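N-acetylmuramoyl-L-alanine amidase domain-containing protein SAOUHSC_02979 (Staphylococcus aureus, PDB 5T1Q) is probably a secreted cell-wall hydrolase with amidase activity; this piece holds a glucosaminidase-family region and a C-terminal CHAP domain. Local coordinates at residues 253-264 and 313-321. Residues are numbered along the deposited sequence; the frame is centred on the assembly and turned at random.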
loop_
_atom_site.group_PDB
_atom_site.type_symbol
_atom_site.label_atom_id
_atom_site.label_comp_id
_atom_site.label_asym_id
_atom_site.label_seq_id
_atom_site.Cartn_x
_atom_site.Cartn_y
_atom_site.Cartn_z
ATOM N N CYS A 253 -5.489 -9.599 -1.856
ATOM C CA CYS A 253 -6.291 -10.325 -0.862
ATOM C C CYS A 253 -5.588 -11.564 -0.338
ATOM O O CYS A 253 -5.695 -11.888 0.822
ATOM C CB CYS A 253 -7.669 -10.687 -1.399
ATOM S SG CYS A 253 -7.693 -11.744 -2.865
ATOM N N THR A 254 -4.867 -12.230 -1.231
ATOM C CA THR A 254 -4.103 -13.431 -0.932
ATOM C C THR A 254 -2.974 -13.102 0.037
ATOM O O THR A 254 -2.826 -13.742 1.072
ATOM C CB THR A 254 -3.518 -14.001 -2.233
ATOM O OG1 THR A 254 -2.955 -12.931 -2.981
ATOM C CG2 THR A 254 -4.596 -14.619 -3.084
ATOM N N TRP A 255 -2.195 -12.082 -0.295
ATOM C CA TRP A 255 -1.116 -11.625 0.586
ATOM C C TRP A 255 -1.641 -11.232 1.971
ATOM O O TRP A 255 -1.014 -11.510 2.984
ATOM C CB TRP A 255 -0.389 -10.421 -0.050
ATOM C CG TRP A 255 0.640 -9.789 0.837
ATOM C CD1 TRP A 255 1.973 -10.065 0.878
ATOM C CD2 TRP A 255 0.411 -8.773 1.822
ATOM N NE1 TRP A 255 2.590 -9.277 1.826
ATOM C CE2 TRP A 255 1.649 -8.479 2.417
ATOM C CE3 TRP A 255 -0.722 -8.088 2.252
ATOM C CZ2 TRP A 255 1.788 -7.527 3.433
ATOM C CZ3 TRP A 255 -0.582 -7.133 3.267
ATOM C CH2 TRP A 255 0.662 -6.865 3.837
ATOM N N TYR A 256 -2.784 -10.570 2.012
ATOM C CA TYR A 256 -3.313 -10.105 3.294
ATOM C C TYR A 256 -3.652 -11.278 4.205
ATOM O O TYR A 256 -3.274 -11.271 5.376
ATOM C CB TYR A 256 -4.528 -9.156 3.121
ATOM C CG TYR A 256 -5.150 -8.827 4.448
ATOM C CD1 TYR A 256 -4.618 -7.817 5.259
ATOM C CD2 TYR A 256 -6.246 -9.562 4.931
ATOM C CE1 TYR A 256 -5.167 -7.540 6.493
ATOM C CE2 TYR A 256 -6.786 -9.304 6.180
ATOM C CZ TYR A 256 -6.250 -8.292 6.952
ATOM O OH TYR A 256 -6.786 -8.026 8.176
ATOM N N VAL A 257 -4.352 -12.280 3.673
ATOM C CA VAL A 257 -4.730 -13.426 4.495
ATOM C C VAL A 257 -3.500 -14.225 5.000
ATOM O O VAL A 257 -3.468 -14.671 6.151
ATOM C CB VAL A 257 -5.741 -14.331 3.779
ATOM C CG1 VAL A 257 -6.101 -15.518 4.656
ATOM C CG2 VAL A 257 -7.000 -13.545 3.401
ATOM N N TYR A 258 -2.507 -14.397 4.138
ATOM C CA TYR A 258 -1.270 -15.056 4.507
ATOM C C TYR A 258 -0.639 -14.352 5.710
ATOM O O TYR A 258 -0.292 -15.003 6.700
ATOM C CB TYR A 258 -0.297 -15.068 3.319
ATOM C CG TYR A 258 1.088 -15.608 3.646
ATOM C CD1 TYR A 258 2.089 -14.765 4.146
ATOM C CD2 TYR A 258 1.400 -16.948 3.444
ATOM C CE1 TYR A 258 3.359 -15.257 4.455
ATOM C CE2 TYR A 258 2.663 -17.447 3.749
ATOM C CZ TYR A 258 3.632 -16.601 4.260
ATOM O OH TYR A 258 4.884 -17.108 4.546
ATOM N N ASN A 259 -0.519 -13.022 5.623
ATOM C CA ASN A 259 0.084 -12.221 6.712
ATOM C C ASN A 259 -0.764 -12.160 7.967
ATOM O O ASN A 259 -0.256 -12.324 9.069
ATOM C CB ASN A 259 0.424 -10.807 6.235
ATOM C CG ASN A 259 1.685 -10.774 5.382
ATOM O OD1 ASN A 259 1.622 -10.834 4.160
ATOM N ND2 ASN A 259 2.828 -10.791 6.025
ATOM N N ARG A 260 -2.064 -11.958 7.808
ATOM C CA ARG A 260 -2.938 -11.863 8.969
ATOM C C ARG A 260 -2.924 -13.160 9.757
ATOM O O ARG A 260 -2.911 -13.132 10.981
ATOM C CB ARG A 260 -4.360 -11.481 8.540
ATOM C CG ARG A 260 -5.367 -11.315 9.674
ATOM C CD ARG A 260 -4.944 -10.237 10.641
ATOM N NE ARG A 260 -5.973 -9.939 11.630
ATOM C CZ ARG A 260 -5.829 -9.074 12.628
ATOM N NH1 ARG A 260 -4.680 -8.422 12.800
ATOM N NH2 ARG A 260 -6.835 -8.870 13.474
HETATM N N MSE A 261 -2.897 -14.294 9.050
HETATM C CA MSE A 261 -2.862 -15.614 9.703
HETATM C C MSE A 261 -1.593 -15.773 10.513
HETATM O O MSE A 261 -1.611 -16.349 11.603
HETATM C CB MSE A 261 -2.960 -16.758 8.695
HETATM C CG MSE A 261 -4.399 -16.939 8.217
HETATM SE SE MSE A 261 -4.484 -18.379 6.863
HETATM C CE MSE A 261 -4.841 -19.747 8.220
ATOM N N LYS A 262 -0.480 -15.287 9.975
ATOM C CA LYS A 262 0.802 -15.354 10.693
ATOM C C LYS A 262 0.825 -14.602 12.020
ATOM O O LYS A 262 1.521 -15.017 12.925
ATOM C CB LYS A 262 1.970 -14.896 9.825
ATOM C CG LYS A 262 2.656 -16.044 9.124
ATOM C CD LYS A 262 3.778 -15.580 8.214
ATOM C CE LYS A 262 4.680 -16.751 7.846
ATOM N NZ LYS A 262 3.912 -17.947 7.389
ATOM N N GLN A 263 0.071 -13.513 12.144
ATOM C CA GLN A 263 0.018 -12.787 13.412
ATOM C C GLN A 263 -0.505 -13.662 14.543
ATOM O O GLN A 263 -0.242 -13.386 15.715
ATOM C CB GLN A 263 -0.869 -11.554 13.322
ATOM C CG GLN A 263 -0.394 -10.499 12.354
ATOM C CD GLN A 263 -1.198 -9.229 12.494
ATOM O OE1 GLN A 263 -2.081 -8.951 11.682
ATOM N NE2 GLN A 263 -0.946 -8.483 13.569
ATOM N N PHE A 264 -1.273 -14.694 14.190
ATOM C CA PHE A 264 -1.817 -15.602 15.189
ATOM C C PHE A 264 -1.083 -16.951 15.251
ATOM O O PHE A 264 -1.617 -17.922 15.771
ATOM C CB PHE A 264 -3.311 -15.781 14.956
ATOM C CG PHE A 264 -4.079 -14.497 15.038
ATOM C CD1 PHE A 264 -4.364 -13.923 16.274
ATOM C CD2 PHE A 264 -4.500 -13.840 13.882
ATOM C CE1 PHE A 264 -5.081 -12.730 16.350
ATOM C CE2 PHE A 264 -5.219 -12.655 13.956
ATOM C CZ PHE A 264 -5.514 -12.101 15.191
ATOM N N GLY A 313 -12.241 -14.893 -7.821
ATOM C CA GLY A 313 -12.881 -15.119 -6.536
ATOM C C GLY A 313 -12.248 -14.172 -5.520
ATOM O O GLY A 313 -11.696 -13.132 -5.878
ATOM N N HIS A 314 -12.269 -14.562 -4.264
ATOM C CA HIS A 314 -11.750 -13.719 -3.220
ATOM C C HIS A 314 -11.414 -14.543 -1.999
ATOM O O HIS A 314 -11.933 -15.640 -1.832
ATOM C CB HIS A 314 -12.814 -12.655 -2.889
ATOM C CG HIS A 314 -12.393 -11.678 -1.849
ATOM N ND1 HIS A 314 -11.344 -10.807 -2.040
ATOM C CD2 HIS A 314 -12.897 -11.400 -0.626
ATOM C CE1 HIS A 314 -11.197 -10.055 -0.957
ATOM N NE2 HIS A 314 -12.122 -10.401 -0.082
ATOM N N VAL A 315 -10.525 -14.024 -1.165
ATOM C CA VAL A 315 -10.171 -14.663 0.083
ATOM C C VAL A 315 -10.064 -13.587 1.175
ATOM O O VAL A 315 -9.597 -12.471 0.933
ATOM C CB VAL A 315 -8.919 -15.574 -0.046
ATOM C CG1 VAL A 315 -7.652 -14.770 -0.334
ATOM C CG2 VAL A 315 -8.729 -16.416 1.192
ATOM N N ALA A 316 -10.521 -13.936 2.374
ATOM C CA ALA A 316 -10.539 -13.028 3.517
ATOM C C ALA A 316 -10.203 -13.795 4.775
ATOM O O ALA A 316 -10.103 -15.023 4.744
ATOM C CB ALA A 316 -11.903 -12.376 3.650
ATOM N N PHE A 317 -10.004 -13.073 5.871
ATOM C CA PHE A 317 -9.655 -13.670 7.155
ATOM C C PHE A 317 -10.831 -13.562 8.118
ATOM O O PHE A 317 -11.401 -12.484 8.265
ATOM C CB PHE A 317 -8.426 -12.951 7.727
ATOM C CG PHE A 317 -7.981 -13.473 9.070
ATOM C CD1 PHE A 317 -7.187 -14.597 9.156
ATOM C CD2 PHE A 317 -8.363 -12.843 10.243
ATOM C CE1 PHE A 317 -6.769 -15.094 10.387
ATOM C CE2 PHE A 317 -7.964 -13.339 11.483
ATOM C CZ PHE A 317 -7.155 -14.464 11.550
ATOM N N VAL A 318 -11.200 -14.665 8.768
ATOM C CA VAL A 318 -12.305 -14.660 9.725
ATOM C C VAL A 318 -11.843 -14.097 11.091
ATOM O O VAL A 318 -11.106 -14.759 11.825
ATOM C CB VAL A 318 -12.884 -16.072 9.943
ATOM C CG1 VAL A 318 -14.039 -16.045 10.944
ATOM C CG2 VAL A 318 -13.341 -16.670 8.628
ATOM N N GLU A 319 -12.275 -12.876 11.414
ATOM C CA GLU A 319 -11.938 -12.253 12.697
ATOM C C GLU A 319 -12.827 -12.790 13.822
ATOM O O GLU A 319 -12.388 -12.928 14.955
ATOM C CB GLU A 319 -12.115 -10.737 12.639
ATOM C CG GLU A 319 -11.244 -10.012 11.627
ATOM C CD GLU A 319 -9.765 -9.936 11.997
ATOM O OE1 GLU A 319 -9.378 -10.308 13.139
ATOM O OE2 GLU A 319 -8.980 -9.464 11.141
ATOM N N LYS A 320 -14.077 -13.086 13.503
ATOM C CA LYS A 320 -15.033 -13.544 14.508
ATOM C C LYS A 320 -16.161 -14.342 13.894
ATOM O O LYS A 320 -16.568 -14.089 12.768
ATOM C CB LYS A 320 -15.641 -12.322 15.208
ATOM C CG LYS A 320 -16.596 -12.635 16.348
ATOM C CD LYS A 320 -17.165 -11.354 16.946
ATOM C CE LYS A 320 -18.152 -11.641 18.057
ATOM N NZ LYS A 320 -18.647 -10.353 18.588
ATOM N N VAL A 321 -16.616 -15.345 14.627
ATOM C CA VAL A 321 -17.777 -16.101 14.252
ATOM C C VAL A 321 -18.840 -15.652 15.269
ATOM O O VAL A 321 -18.669 -15.851 16.474
ATOM C CB VAL A 321 -17.560 -17.613 14.318
ATOM C CG1 VAL A 321 -18.873 -18.341 14.062
ATOM C CG2 VAL A 321 -16.503 -18.063 13.309
HETATM O O HOH W 1 -8.005 -10.386 1.859
#
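H314 meets C253 where the helix 253-262 starts beside the strand 314-321, the helix-on-sheet core of the papain-like CHAP domain; the two axes run 23° from parallel. In this family a cysteine at the helix N-terminus faces a histidine on the strand, consistent with a catalytic pair here. C253 CB lies 3.6 Å from H314 CE1, while chi1 of 60° sets SG between its own backbone N and carbonyl carbon, 3.9 Å from H314 ND1. On the far side of the imidazole, NE2 is hydrogen-bonded to E331, probably the third member of a Cys-His-Glu triad. V315, a branched residue suited to a strand facing a helix, lays CG1 against the first helical turn and CG2 against V257 CG2. A water donates to both C253 O and V315 O, bridging the two backbones. V257 CG2 rests on the strand backbone, 3.5 Å from A316 C, while the A316 methyl points away from the helix toward neighbouring strands, where a small residue suits close packing. F317 points toward the helix and sets its flat ring among three side chains. R260 CG sits over one face, a CH-pi contact 3.5 Å from the ring centroid, CG of M261, modelled as selenomethionine, meets the ring edge, and F264 lies rim to rim with it, the planes nearly parallel. Beyond the ring, E319, at a classic beta bulge with K320, bends at chi2 and forms a salt bridge with R260, whose guanidinium also reaches K237 O and Q263 OE1. S330 shares E319 OE2 with a weak bond from R260 NE, whereas R260 NH2 points almost straight (179°) at the syn side of E319 OE1, 2.9 Å away.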